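Local coordinates for ribulose bisphosphate carboxylase (PDB 2D69), which probably catalyses the carboxylation of ribulose 1,5-bisphosphate to two molecules of 3-phosphoglycerate, with magnesium as cofactor, in an archaeal AMP degradation pathway, at residues A[100-105]-A[256-261]; A[246-251]-A[307-312]; A[277-282]-A[293-298]; A[301-306]-A[330-335]. All coordinates share one frame; numbering follows the deposited sequence.

Contact 1 of 4, residues A[100-105]-A[256-261]; sequences QLFSAV and AGWSAL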
loop_
_atom_site.group_PDB
_atom_site.type_symbol
_atom_site.label_atom_id
_atom_site.label_comp_id
_atom_site.label_asym_id
_atom_site.label_seq_id
_atom_site.Cartn_x
_atom_site.Cartn_y
_atom_site.Cartn_z
ATOM N N GLN A 100 -14.998 -28.145 1.570
ATOM C CA GLN A 100 -14.930 -29.206 0.533
ATOM C C GLN A 100 -15.289 -30.601 1.051
ATOM O O GLN A 100 -15.930 -31.415 0.325
ATOM C CB GLN A 100 -13.549 -29.218 -0.193
ATOM C CG GLN A 100 -13.570 -30.206 -1.463
ATOM C CD GLN A 100 -13.086 -31.625 -1.160
ATOM O OE1 GLN A 100 -13.257 -32.555 -1.983
ATOM N NE2 GLN A 100 -12.474 -31.800 -0.008
ATOM N N LEU A 101 -14.859 -30.922 2.273
ATOM C CA LEU A 101 -15.253 -32.170 2.958
ATOM C C LEU A 101 -16.782 -32.311 2.967
ATOM O O LEU A 101 -17.358 -33.330 2.486
ATOM C CB LEU A 101 -14.694 -32.195 4.391
ATOM C CG LEU A 101 -15.180 -33.405 5.239
ATOM C CD1 LEU A 101 -14.833 -34.691 4.543
ATOM C CD2 LEU A 101 -14.597 -33.368 6.629
ATOM N N PHE A 102 -17.458 -31.283 3.453
ATOM C CA PHE A 102 -18.912 -31.291 3.553
ATOM C C PHE A 102 -19.600 -31.267 2.205
ATOM O O PHE A 102 -20.665 -31.838 2.057
ATOM C CB PHE A 102 -19.411 -30.148 4.439
ATOM C CG PHE A 102 -19.508 -30.527 5.891
ATOM C CD1 PHE A 102 -18.568 -31.378 6.479
ATOM C CD2 PHE A 102 -20.582 -30.100 6.661
ATOM C CE1 PHE A 102 -18.687 -31.755 7.827
ATOM C CE2 PHE A 102 -20.674 -30.452 7.993
ATOM C CZ PHE A 102 -19.721 -31.294 8.570
ATOM N N SER A 103 -18.998 -30.647 1.203
ATOM C CA SER A 103 -19.563 -30.785 -0.138
ATOM C C SER A 103 -19.582 -32.258 -0.616
ATOM O O SER A 103 -20.505 -32.708 -1.371
ATOM C CB SER A 103 -18.753 -29.944 -1.100
ATOM O OG SER A 103 -19.495 -29.813 -2.295
ATOM N N ALA A 104 -18.571 -33.023 -0.206
ATOM C CA ALA A 104 -18.495 -34.429 -0.579
ATOM C C ALA A 104 -19.387 -35.311 0.271
ATOM O O ALA A 104 -20.204 -36.068 -0.272
ATOM C CB ALA A 104 -17.068 -34.918 -0.507
ATOM N N VAL A 105 -19.271 -35.209 1.592
ATOM C CA VAL A 105 -19.949 -36.173 2.482
ATOM C C VAL A 105 -21.360 -35.792 2.942
ATOM O O VAL A 105 -22.085 -36.575 3.569
ATOM C CB VAL A 105 -19.041 -36.560 3.676
ATOM C CG1 VAL A 105 -17.715 -36.980 3.176
ATOM C CG2 VAL A 105 -18.838 -35.450 4.685
ATOM N N ALA A 256 -24.572 -17.975 8.747
ATOM C CA ALA A 256 -23.410 -17.474 8.001
ATOM C C ALA A 256 -22.750 -18.493 7.049
ATOM O O ALA A 256 -22.394 -18.192 5.893
ATOM C CB ALA A 256 -22.369 -16.986 8.970
ATOM N N GLY A 257 -22.507 -19.684 7.582
ATOM C CA GLY A 257 -22.028 -20.810 6.803
ATOM C C GLY A 257 -20.537 -21.085 7.020
ATOM O O GLY A 257 -19.799 -20.269 7.550
ATOM N N TRP A 258 -20.135 -22.264 6.587
ATOM C CA TRP A 258 -18.798 -22.802 6.803
ATOM C C TRP A 258 -17.666 -22.002 6.169
ATOM O O TRP A 258 -16.583 -21.877 6.769
ATOM C CB TRP A 258 -18.754 -24.276 6.266
ATOM C CG TRP A 258 -19.607 -25.228 7.009
ATOM C CD1 TRP A 258 -20.607 -25.995 6.487
ATOM C CD2 TRP A 258 -19.581 -25.493 8.400
ATOM N NE1 TRP A 258 -21.224 -26.694 7.487
ATOM C CE2 TRP A 258 -20.577 -26.431 8.668
ATOM C CE3 TRP A 258 -18.777 -25.054 9.456
ATOM C CZ2 TRP A 258 -20.837 -26.898 9.938
ATOM C CZ3 TRP A 258 -19.005 -25.548 10.695
ATOM C CH2 TRP A 258 -20.046 -26.449 10.942
ATOM N N SER A 259 -17.897 -21.502 4.964
ATOM C CA SER A 259 -16.906 -20.743 4.215
ATOM C C SER A 259 -16.512 -19.488 4.957
ATOM O O SER A 259 -15.287 -19.196 5.147
ATOM C CB SER A 259 -17.433 -20.399 2.825
ATOM O OG SER A 259 -16.464 -19.616 2.152
ATOM N N ALA A 260 -17.515 -18.791 5.450
ATOM C CA ALA A 260 -17.235 -17.571 6.219
ATOM C C ALA A 260 -16.610 -17.909 7.541
ATOM O O ALA A 260 -15.734 -17.210 7.953
ATOM C CB ALA A 260 -18.452 -16.806 6.444
ATOM N N LEU A 261 -17.056 -18.991 8.184
ATOM C CA LEU A 261 -16.501 -19.398 9.486
ATOM C C LEU A 261 -15.018 -19.722 9.397
ATOM O O LEU A 261 -14.240 -19.280 10.227
ATOM C CB LEU A 261 -17.215 -20.612 10.037
ATOM C CG LEU A 261 -17.372 -20.801 11.535
ATOM C CD1 LEU A 261 -17.389 -22.238 11.991
ATOM C CD2 LEU A 261 -16.575 -19.904 12.485
#

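Contact 2 of 4, residues A[246-251]-A[307-312]; sequences GQYVMI and VDQIHT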
loop_
_atom_site.group_PDB
_atom_site.type_symbol
_atom_site.label_atom_id
_atom_site.label_comp_id
_atom_site.label_asym_id
_atom_site.label_seq_id
_atom_site.Cartn_x
_atom_site.Cartn_y
_atom_site.Cartn_z
ATOM N N GLY A 246 -12.170 -5.838 23.206
ATOM C CA GLY A 246 -12.943 -7.054 23.369
ATOM C C GLY A 246 -12.151 -8.303 23.095
ATOM O O GLY A 246 -11.225 -8.299 22.261
ATOM N N GLN A 247 -12.526 -9.395 23.758
ATOM C CA GLN A 247 -11.908 -10.693 23.507
ATOM C C GLN A 247 -12.839 -11.753 22.987
ATOM O O GLN A 247 -12.431 -12.903 22.885
ATOM C CB GLN A 247 -11.158 -11.220 24.747
ATOM C CG GLN A 247 -10.087 -10.252 25.251
ATOM C CD GLN A 247 -9.229 -10.744 26.458
ATOM O OE1 GLN A 247 -9.576 -10.467 27.615
ATOM N NE2 GLN A 247 -8.075 -11.384 26.177
ATOM N N TYR A 248 -14.081 -11.393 22.665
ATOM C CA TYR A 248 -15.076 -12.322 22.114
ATOM C C TYR A 248 -15.892 -11.722 20.958
ATOM O O TYR A 248 -16.229 -10.561 20.960
ATOM C CB TYR A 248 -16.109 -12.633 23.204
ATOM C CG TYR A 248 -15.981 -13.801 24.180
ATOM C CD1 TYR A 248 -15.815 -13.569 25.577
ATOM C CD2 TYR A 248 -16.186 -15.080 23.779
ATOM C CE1 TYR A 248 -15.882 -14.614 26.486
ATOM C CE2 TYR A 248 -16.198 -16.138 24.683
ATOM C CZ TYR A 248 -16.057 -15.895 26.036
ATOM O OH TYR A 248 -16.130 -16.943 26.898
ATOM N N VAL A 249 -16.202 -12.540 19.964
ATOM C CA VAL A 249 -17.263 -12.251 19.008
ATOM C C VAL A 249 -18.176 -13.445 18.947
ATOM O O VAL A 249 -17.743 -14.595 19.138
ATOM C CB VAL A 249 -16.689 -11.901 17.605
ATOM C CG1 VAL A 249 -15.808 -10.706 17.712
ATOM C CG2 VAL A 249 -15.854 -13.044 17.014
ATOM N N MET A 250 -19.440 -13.172 18.606
ATOM C CA MET A 250 -20.449 -14.158 18.430
ATOM C C MET A 250 -20.765 -14.226 16.937
ATOM O O MET A 250 -20.892 -13.197 16.261
ATOM C CB MET A 250 -21.709 -13.766 19.197
ATOM C CG MET A 250 -23.020 -14.450 18.656
ATOM S SD MET A 250 -24.385 -14.049 19.785
ATOM C CE MET A 250 -25.656 -14.139 18.663
ATOM N N ILE A 251 -20.854 -15.428 16.431
ATOM C CA ILE A 251 -21.203 -15.635 15.039
ATOM C C ILE A 251 -22.341 -16.650 15.002
ATOM O O ILE A 251 -22.258 -17.677 15.648
ATOM C CB ILE A 251 -19.993 -16.146 14.245
ATOM C CG1 ILE A 251 -18.815 -15.148 14.295
ATOM C CG2 ILE A 251 -20.355 -16.370 12.791
ATOM C CD1 ILE A 251 -17.540 -15.645 13.611
ATOM N N VAL A 307 -14.426 -23.021 16.975
ATOM C CA VAL A 307 -15.270 -22.184 17.845
ATOM C C VAL A 307 -14.846 -22.479 19.246
ATOM O O VAL A 307 -14.400 -23.583 19.513
ATOM C CB VAL A 307 -16.815 -22.442 17.616
ATOM C CG1 VAL A 307 -17.170 -22.221 16.179
ATOM C CG2 VAL A 307 -17.219 -23.749 18.122
ATOM N N ASP A 308 -14.894 -21.501 20.142
ATOM C CA ASP A 308 -14.457 -21.710 21.533
ATOM C C ASP A 308 -15.569 -22.136 22.490
ATOM O O ASP A 308 -15.304 -22.682 23.606
ATOM C CB ASP A 308 -13.828 -20.438 22.041
ATOM C CG ASP A 308 -12.621 -20.069 21.258
ATOM O OD1 ASP A 308 -11.535 -20.569 21.628
ATOM O OD2 ASP A 308 -12.668 -19.282 20.280
ATOM N N GLN A 309 -16.805 -21.880 22.060
ATOM C CA GLN A 309 -18.020 -22.254 22.811
ATOM C C GLN A 309 -19.193 -22.356 21.846
ATOM O O GLN A 309 -19.226 -21.674 20.822
ATOM C CB GLN A 309 -18.335 -21.309 23.979
ATOM C CG GLN A 309 -18.406 -19.892 23.655
ATOM C CD GLN A 309 -18.349 -19.003 24.890
ATOM O OE1 GLN A 309 -19.262 -18.183 25.108
ATOM N NE2 GLN A 309 -17.308 -19.120 25.640
ATOM N N ILE A 310 -20.099 -23.264 22.117
ATOM C CA ILE A 310 -21.234 -23.477 21.202
ATOM C C ILE A 310 -22.435 -24.021 21.977
ATOM O O ILE A 310 -22.278 -24.826 22.915
ATOM C CB ILE A 310 -20.845 -24.441 20.026
ATOM C CG1 ILE A 310 -21.951 -24.559 18.992
ATOM C CG2 ILE A 310 -20.529 -25.807 20.550
ATOM C CD1 ILE A 310 -21.517 -25.226 17.724
ATOM N N HIS A 311 -23.618 -23.540 21.589
ATOM C CA HIS A 311 -24.899 -23.952 22.157
ATOM C C HIS A 311 -25.102 -25.401 21.842
ATOM O O HIS A 311 -24.967 -25.753 20.691
ATOM C CB HIS A 311 -26.055 -23.149 21.503
ATOM C CG HIS A 311 -26.113 -21.706 21.922
ATOM N ND1 HIS A 311 -26.758 -21.293 23.070
ATOM C CD2 HIS A 311 -25.641 -20.578 21.335
ATOM C CE1 HIS A 311 -26.644 -19.976 23.187
ATOM N NE2 HIS A 311 -25.987 -19.516 22.139
ATOM N N THR A 312 -25.445 -26.227 22.832
ATOM C CA THR A 312 -25.839 -27.639 22.591
ATOM C C THR A 312 -27.257 -28.110 23.047
ATOM O O THR A 312 -27.631 -29.236 22.699
ATOM C CB THR A 312 -24.835 -28.570 23.243
ATOM O OG1 THR A 312 -24.725 -28.227 24.623
ATOM C CG2 THR A 312 -23.407 -28.329 22.668
#

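Contact 3 of 4, residues A[277-282]-A[293-298]; sequences AHRAMH and ITMLAL. With SO4 (sulfate ion), chain F.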
loop_
_atom_site.group_PDB
_atom_site.type_symbol
_atom_site.label_atom_id
_atom_site.label_comp_id
_atom_site.label_asym_id
_atom_site.label_seq_id
_atom_site.Cartn_x
_atom_site.Cartn_y
_atom_site.Cartn_z
ATOM N N ALA A 277 -20.237 -19.510 19.079
ATOM C CA ALA A 277 -21.055 -19.920 17.960
ATOM C C ALA A 277 -22.493 -20.071 18.427
ATOM O O ALA A 277 -22.803 -20.844 19.343
ATOM C CB ALA A 277 -20.544 -21.224 17.398
ATOM N N HIS A 278 -23.364 -19.330 17.774
ATOM C CA HIS A 278 -24.793 -19.463 17.909
ATOM C C HIS A 278 -25.219 -20.348 16.759
ATOM O O HIS A 278 -24.711 -20.236 15.649
ATOM C CB HIS A 278 -25.468 -18.099 17.859
ATOM C CG HIS A 278 -26.889 -18.122 18.310
ATOM N ND1 HIS A 278 -27.834 -18.965 17.756
ATOM C CD2 HIS A 278 -27.528 -17.431 19.296
ATOM C CE1 HIS A 278 -28.989 -18.809 18.394
ATOM N NE2 HIS A 278 -28.839 -17.865 19.314
ATOM N N ARG A 279 -26.126 -21.248 17.021
ATOM C CA ARG A 279 -26.467 -22.260 16.020
ATOM C C ARG A 279 -27.819 -22.017 15.370
ATOM O O ARG A 279 -28.397 -22.936 14.758
ATOM C CB ARG A 279 -26.434 -23.633 16.687
ATOM C CG ARG A 279 -27.426 -23.776 17.838
ATOM C CD ARG A 279 -27.309 -25.116 18.475
ATOM N NE ARG A 279 -28.356 -25.368 19.431
ATOM C CZ ARG A 279 -28.734 -26.580 19.844
ATOM N NH1 ARG A 279 -28.177 -27.673 19.336
ATOM N NH2 ARG A 279 -29.744 -26.692 20.728
ATOM N N ALA A 280 -28.373 -20.804 15.485
ATOM C CA ALA A 280 -29.687 -20.555 14.857
ATOM C C ALA A 280 -29.745 -21.132 13.431
ATOM O O ALA A 280 -28.794 -20.980 12.664
ATOM C CB ALA A 280 -29.997 -19.070 14.825
ATOM N N MET A 281 -30.875 -21.767 13.102
ATOM C CA MET A 281 -31.176 -22.453 11.830
ATOM C C MET A 281 -30.793 -23.941 11.799
ATOM O O MET A 281 -31.216 -24.657 10.900
ATOM C CB MET A 281 -30.572 -21.724 10.605
ATOM C CG MET A 281 -31.066 -22.219 9.250
ATOM S SD MET A 281 -30.381 -21.240 7.804
ATOM C CE MET A 281 -29.281 -22.251 7.339
ATOM N N HIS A 282 -29.985 -24.393 12.746
ATOM C CA HIS A 282 -29.539 -25.807 12.787
ATOM C C HIS A 282 -30.684 -26.803 12.707
ATOM O O HIS A 282 -30.612 -27.794 11.961
ATOM C CB HIS A 282 -28.692 -26.088 14.058
ATOM C CG HIS A 282 -29.504 -26.197 15.300
ATOM N ND1 HIS A 282 -29.992 -27.398 15.767
ATOM C CD2 HIS A 282 -29.969 -25.242 16.147
ATOM C CE1 HIS A 282 -30.703 -27.183 16.861
ATOM N NE2 HIS A 282 -30.700 -25.884 17.115
ATOM N N ILE A 293 -28.292 -33.719 9.257
ATOM C CA ILE A 293 -26.972 -33.803 9.849
ATOM C C ILE A 293 -27.174 -33.644 11.348
ATOM O O ILE A 293 -27.925 -32.768 11.783
ATOM C CB ILE A 293 -26.092 -32.681 9.308
ATOM C CG1 ILE A 293 -26.044 -32.668 7.771
ATOM C CG2 ILE A 293 -24.658 -32.779 9.871
ATOM C CD1 ILE A 293 -25.313 -31.435 7.258
ATOM N N THR A 294 -26.518 -34.481 12.148
ATOM C CA THR A 294 -26.722 -34.409 13.593
ATOM C C THR A 294 -26.000 -33.215 14.168
ATOM O O THR A 294 -25.044 -32.725 13.582
ATOM C CB THR A 294 -26.197 -35.648 14.289
ATOM O OG1 THR A 294 -24.777 -35.753 14.060
ATOM C CG2 THR A 294 -26.828 -36.927 13.732
ATOM N N MET A 295 -26.452 -32.765 15.342
ATOM C CA MET A 295 -25.809 -31.686 16.069
ATOM C C MET A 295 -24.382 -32.093 16.444
ATOM O O MET A 295 -23.507 -31.243 16.501
ATOM C CB MET A 295 -26.591 -31.247 17.338
ATOM C CG MET A 295 -25.963 -30.032 18.065
ATOM S SD MET A 295 -25.957 -28.552 17.008
ATOM C CE MET A 295 -24.388 -27.867 17.347
ATOM N N LEU A 296 -24.155 -33.390 16.676
ATOM C CA LEU A 296 -22.823 -33.897 17.012
ATOM C C LEU A 296 -21.805 -33.636 15.873
ATOM O O LEU A 296 -20.675 -33.202 16.124
ATOM C CB LEU A 296 -22.880 -35.388 17.319
ATOM C CG LEU A 296 -21.520 -36.099 17.464
ATOM C CD1 LEU A 296 -20.763 -35.449 18.618
ATOM C CD2 LEU A 296 -21.714 -37.589 17.734
ATOM N N ALA A 297 -22.233 -33.862 14.630
ATOM C CA ALA A 297 -21.358 -33.684 13.472
ATOM C C ALA A 297 -21.061 -32.211 13.225
ATOM O O ALA A 297 -19.937 -31.811 12.969
ATOM C CB ALA A 297 -21.975 -34.317 12.238
ATOM N N LEU A 298 -22.104 -31.402 13.328
ATOM C CA LEU A 298 -21.989 -29.965 13.226
ATOM C C LEU A 298 -21.033 -29.482 14.264
ATOM O O LEU A 298 -20.140 -28.718 13.965
ATOM C CB LEU A 298 -23.322 -29.326 13.476
ATOM C CG LEU A 298 -23.692 -28.010 12.848
ATOM C CD1 LEU A 298 -25.223 -27.805 12.983
ATOM C CD2 LEU A 298 -22.973 -26.881 13.535
HETATM S S SO4 F . -30.228 -22.999 21.727
HETATM O O1 SO4 F . -30.796 -21.717 22.136
HETATM O O2 SO4 F . -31.257 -23.994 21.415
HETATM O O3 SO4 F . -29.418 -22.752 20.525
HETATM O O4 SO4 F . -29.370 -23.457 22.830
#

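Contact 4 of 4, residues A[301-306]-A[330-335]; sequences AARMIG and NDFLLS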
loop_
_atom_site.group_PDB
_atom_site.type_symbol
_atom_site.label_atom_id
_atom_site.label_comp_id
_atom_site.label_asym_id
_atom_site.label_seq_id
_atom_site.Cartn_x
_atom_site.Cartn_y
_atom_site.Cartn_z
ATOM N N ALA A 301 -17.338 -30.454 13.372
ATOM C CA ALA A 301 -16.826 -29.481 12.411
ATOM C C ALA A 301 -16.496 -28.150 13.070
ATOM O O ALA A 301 -15.426 -27.571 12.824
ATOM C CB ALA A 301 -17.804 -29.293 11.284
ATOM N N ALA A 302 -17.397 -27.646 13.918
ATOM C CA ALA A 302 -17.214 -26.318 14.444
ATOM C C ALA A 302 -16.010 -26.310 15.404
ATOM O O ALA A 302 -15.283 -25.299 15.467
ATOM C CB ALA A 302 -18.514 -25.826 15.160
ATOM N N ARG A 303 -15.824 -27.397 16.176
ATOM C CA ARG A 303 -14.669 -27.509 17.075
ATOM C C ARG A 303 -13.346 -27.594 16.287
ATOM O O ARG A 303 -12.329 -27.014 16.672
ATOM C CB ARG A 303 -14.834 -28.726 17.976
ATOM C CG ARG A 303 -13.655 -28.945 18.899
ATOM C CD ARG A 303 -13.883 -29.930 20.016
ATOM N NE ARG A 303 -12.671 -30.044 20.791
ATOM C CZ ARG A 303 -12.305 -31.092 21.516
ATOM N NH1 ARG A 303 -13.094 -32.168 21.591
ATOM N NH2 ARG A 303 -11.152 -31.065 22.190
ATOM N N MET A 304 -13.368 -28.319 15.164
ATOM C CA MET A 304 -12.169 -28.565 14.403
ATOM C C MET A 304 -11.676 -27.256 13.774
ATOM O O MET A 304 -10.490 -26.879 13.961
ATOM C CB MET A 304 -12.485 -29.683 13.369
ATOM C CG MET A 304 -11.372 -30.125 12.424
ATOM S SD MET A 304 -11.909 -31.507 11.218
ATOM C CE MET A 304 -13.268 -31.893 11.939
ATOM N N ILE A 305 -12.583 -26.526 13.127
ATOM C CA ILE A 305 -12.279 -25.193 12.660
ATOM C C ILE A 305 -11.836 -24.370 13.845
ATOM O O ILE A 305 -10.749 -23.768 13.877
ATOM C CB ILE A 305 -13.504 -24.549 11.933
ATOM C CG1 ILE A 305 -13.766 -25.294 10.638
ATOM C CG2 ILE A 305 -13.178 -23.088 11.600
ATOM C CD1 ILE A 305 -15.153 -25.100 10.070
ATOM N N GLY A 306 -12.667 -24.366 14.878
ATOM C CA GLY A 306 -12.257 -23.723 16.103
ATOM C C GLY A 306 -13.149 -22.702 16.746
ATOM O O GLY A 306 -12.661 -21.634 17.087
ATOM N N ASN A 330 -21.789 -32.790 24.573
ATOM C CA ASN A 330 -20.936 -32.060 25.510
ATOM C C ASN A 330 -19.665 -32.840 25.808
ATOM O O ASN A 330 -18.597 -32.238 25.945
ATOM C CB ASN A 330 -21.643 -31.773 26.854
ATOM C CG ASN A 330 -22.722 -30.655 26.776
ATOM O OD1 ASN A 330 -23.239 -30.223 27.819
ATOM N ND2 ASN A 330 -23.077 -30.210 25.577
ATOM N N ASP A 331 -19.807 -34.173 25.944
ATOM C CA ASP A 331 -18.689 -35.057 26.224
ATOM C C ASP A 331 -17.658 -34.955 25.106
ATOM O O ASP A 331 -16.478 -34.849 25.357
ATOM C CB ASP A 331 -19.143 -36.535 26.351
ATOM C CG ASP A 331 -19.825 -36.838 27.695
ATOM O OD1 ASP A 331 -20.281 -37.990 27.866
ATOM O OD2 ASP A 331 -19.964 -36.000 28.616
ATOM N N PHE A 332 -18.125 -35.017 23.872
ATOM C CA PHE A 332 -17.264 -34.762 22.729
ATOM C C PHE A 332 -16.611 -33.380 22.780
ATOM O O PHE A 332 -15.407 -33.266 22.662
ATOM C CB PHE A 332 -18.017 -34.888 21.401
ATOM C CG PHE A 332 -17.282 -34.235 20.295
ATOM C CD1 PHE A 332 -16.105 -34.826 19.804
ATOM C CD2 PHE A 332 -17.658 -32.962 19.829
ATOM C CE1 PHE A 332 -15.331 -34.162 18.848
ATOM C CE2 PHE A 332 -16.898 -32.310 18.844
ATOM C CZ PHE A 332 -15.730 -32.919 18.353
ATOM N N LEU A 333 -17.388 -32.326 22.954
ATOM C CA LEU A 333 -16.834 -30.976 22.989
ATOM C C LEU A 333 -15.680 -30.847 23.989
ATOM O O LEU A 333 -14.691 -30.094 23.736
ATOM C CB LEU A 333 -17.896 -29.931 23.280
ATOM C CG LEU A 333 -18.883 -29.676 22.108
ATOM C CD1 LEU A 333 -19.927 -28.702 22.577
ATOM C CD2 LEU A 333 -18.236 -29.106 20.866
ATOM N N LEU A 334 -15.782 -31.577 25.105
ATOM C CA LEU A 334 -14.813 -31.422 26.172
ATOM C C LEU A 334 -13.734 -32.488 26.145
ATOM O O LEU A 334 -12.818 -32.416 26.939
ATOM C CB LEU A 334 -15.508 -31.438 27.548
ATOM C CG LEU A 334 -16.377 -30.241 27.921
ATOM C CD1 LEU A 334 -17.280 -30.625 29.103
ATOM C CD2 LEU A 334 -15.520 -29.038 28.246
ATOM N N SER A 335 -13.833 -33.469 25.246
ATOM C CA SER A 335 -12.918 -34.595 25.228
ATOM C C SER A 335 -11.571 -34.174 24.644
ATOM O O SER A 335 -11.473 -33.214 23.866
ATOM C CB SER A 335 -13.460 -35.756 24.367
ATOM O OG SER A 335 -13.538 -35.337 23.015
#

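Contact 1 of 4, residues A[100-105]-A[256-261]
The ring of F102, on helix 98-105, and the indole of W258, on helix 258-271, make up the whole of the contact between these two segments. The backbones stay well apart: the nearest CA atoms, those of F102 and W258, are 9.1 Å from each other, and both side chains reach inward to close the gap. W258 follows G257, which takes the N-cap position of its helix. From CB, the indole of W258 leaves with CG anti to the carbonyl carbon (chi1 -66°), and this carries the five-membered ring across to the phenyl group. There CD1 of W258 comes within 4.1 Å of F102 CD2. The next atom, W258 NE1, makes the nearest approach, 3.6 Å to F102 CD2. W258 CE2 follows at 4.1 Å from F102 CE2, and W258 CZ2 lies 4.1 Å from that same F102 CE2. The ring planes are 73° apart and the centroids of phenyl and pyrrole rings 5.0 Å apart, an oblique aromatic pair. Beyond it the far end of the benzo ring packs against helix 295-305: W258 CH2 rests 3.6 Å from A301 CB. CE3 of W258 meets I305 CD1. A301 also touches F102, so one alanine packs against both rings. On the neighbouring residues, S103 OG is hydrogen-bonded to D252, and S259 OG to the carbonyl of G229, both of the second subunit. Here a buried aromatic contact joins the N-terminal domain to helices of the α/β-barrel of this RuBisCO large chain.

Contact 2 of 4, residues A[246-251]-A[307-312]
Y248 and Q309 open two parallel strands, 248-252 and 309-311, that are not neighbours, since strand 274-278 runs between them, and the closest CA atoms, those of Y248 and D308, are 9.4 Å apart. The contact therefore spans the interior of the α/β-barrel sheet at the N-terminal ends of its strands, and side chains alone carry it. The tyrosine and the glutamine cross at about a right angle, with ring and amide planes 64° apart. Q309 NE2 comes to the edge of the phenol, near the plane of the ring, and donates to Y248 OH over 2.8 Å. That bond is bent, with an N-H...O angle of 135°, and the hydroxyl stands tilted from the amide plane. On the way NE2 of Q309 also passes 3.3 Å from Y248 CE2. Helix 139-147 covers the pair, I143 touching both residues and F146 meeting the Y248 ring edge-to-face. A phenylalanine in place of Y248 would probably leave the buried NE2 of Q309 without this acceptor and the amide less firmly held. The other end of the Q309 amide is anchored in the sheet, where OE1 of Q309 is hydrogen-bonded to H276 ND1.

Contact 3 of 4, residues A[277-282]-A[293-298]
The guanidinium of R279 meets M295 at its edge and H282 on one face, with a sulfate ion at another part of the edge. Over that face, NE2 of H282 lies 3.3 Å above the guanidinium plane, over its centre. In return, CD of R279 rests on a face of the H282 ring, toward the rim. A type II turn from R279 to H282 brings the imidazole back over the arginine. At the edge, NH1 of R279 makes a weak hydrogen bond of 3.3 Å to M295 SD. A bend at chi2 (63°) brings the sulfur of M295 to NH1. The sulfate takes two nearly straight bonds: NE of R279 to O3 at 3.0 Å (167°) and NH2 of R279 to O2 at 3.2 Å (169°). CB of H282 touches L298 CD1 at 4.0 Å, while ND1 of H282 is hydrogen-bonded to T286 OG1. H278 ND1, on a predicted proton acceptor, accepts a hydrogen bond from A280 N in the ring plane, 3.0 Å. Gripping an oxyanion in this way is consistent with the predicted substrate-binding role of R279, the sulfate probably standing in for a phosphate of ribulose bisphosphate at the RuBisCO active site.

Contact 4 of 4, residues A[301-306]-A[330-335]
Two successive helices on the outside of the α/β-barrel, 295-305 and 323-334, are tied together near their C-terminal ends by R303 and S335. The short segments run almost parallel, at 13°, with their axes 11.0 Å apart, and a single long side chain bridges them. With CG anti to the backbone N (chi1 178°) and the chain extended out to NE, R303 carries its guanidinium to the end of the second helix. There NH2 of R303 donates to S335 O over 2.7 Å, nearly along the C=O axis, and NH1 of R303 reaches that same S335 O at 3.0 Å. L333 O lies over one face of the guanidinium. F332 flanks the approach: its ring turns a face to NH1, at most a weak cation-pi attraction, and its CZ is 3.9 Å from R303 CD. The turn is braced from within by S335 OG, which donates to F332 O at 2.8 Å. A leucine at R303 would probably leave S335 O without both donors and R341 O, the partner of R303 NE, without its bond. Helix 295-305 ends in a Schellman motif with G306 as C-prime residue; the helix-strand-helix succession is that of a β/α-barrel.

In the fold
The four contacts gather around helix 295-305 and the strand that follows it. Contacts 3 and 4, centres 12 Å apart, use the start and end of this helix, and contact 1 packs on its side through W258. Strand 274-278 of contact 3 fills the gap spanned by contact 2, with probable hydrogen bonds from H278 N to I251 O (2.9 Å) and A277 N to Q309 O (3.0 Å). Contact 2 joins contact 4 where T312 OG1 is hydrogen-bonded to N330 ND2 (2.7 Å). Toward the active site, H311 O lies 3.3 Å from CD of the sulfate-binding R279; the domain junction of contact 1 is farther off, W258 about 9 Å from R279 between side chains.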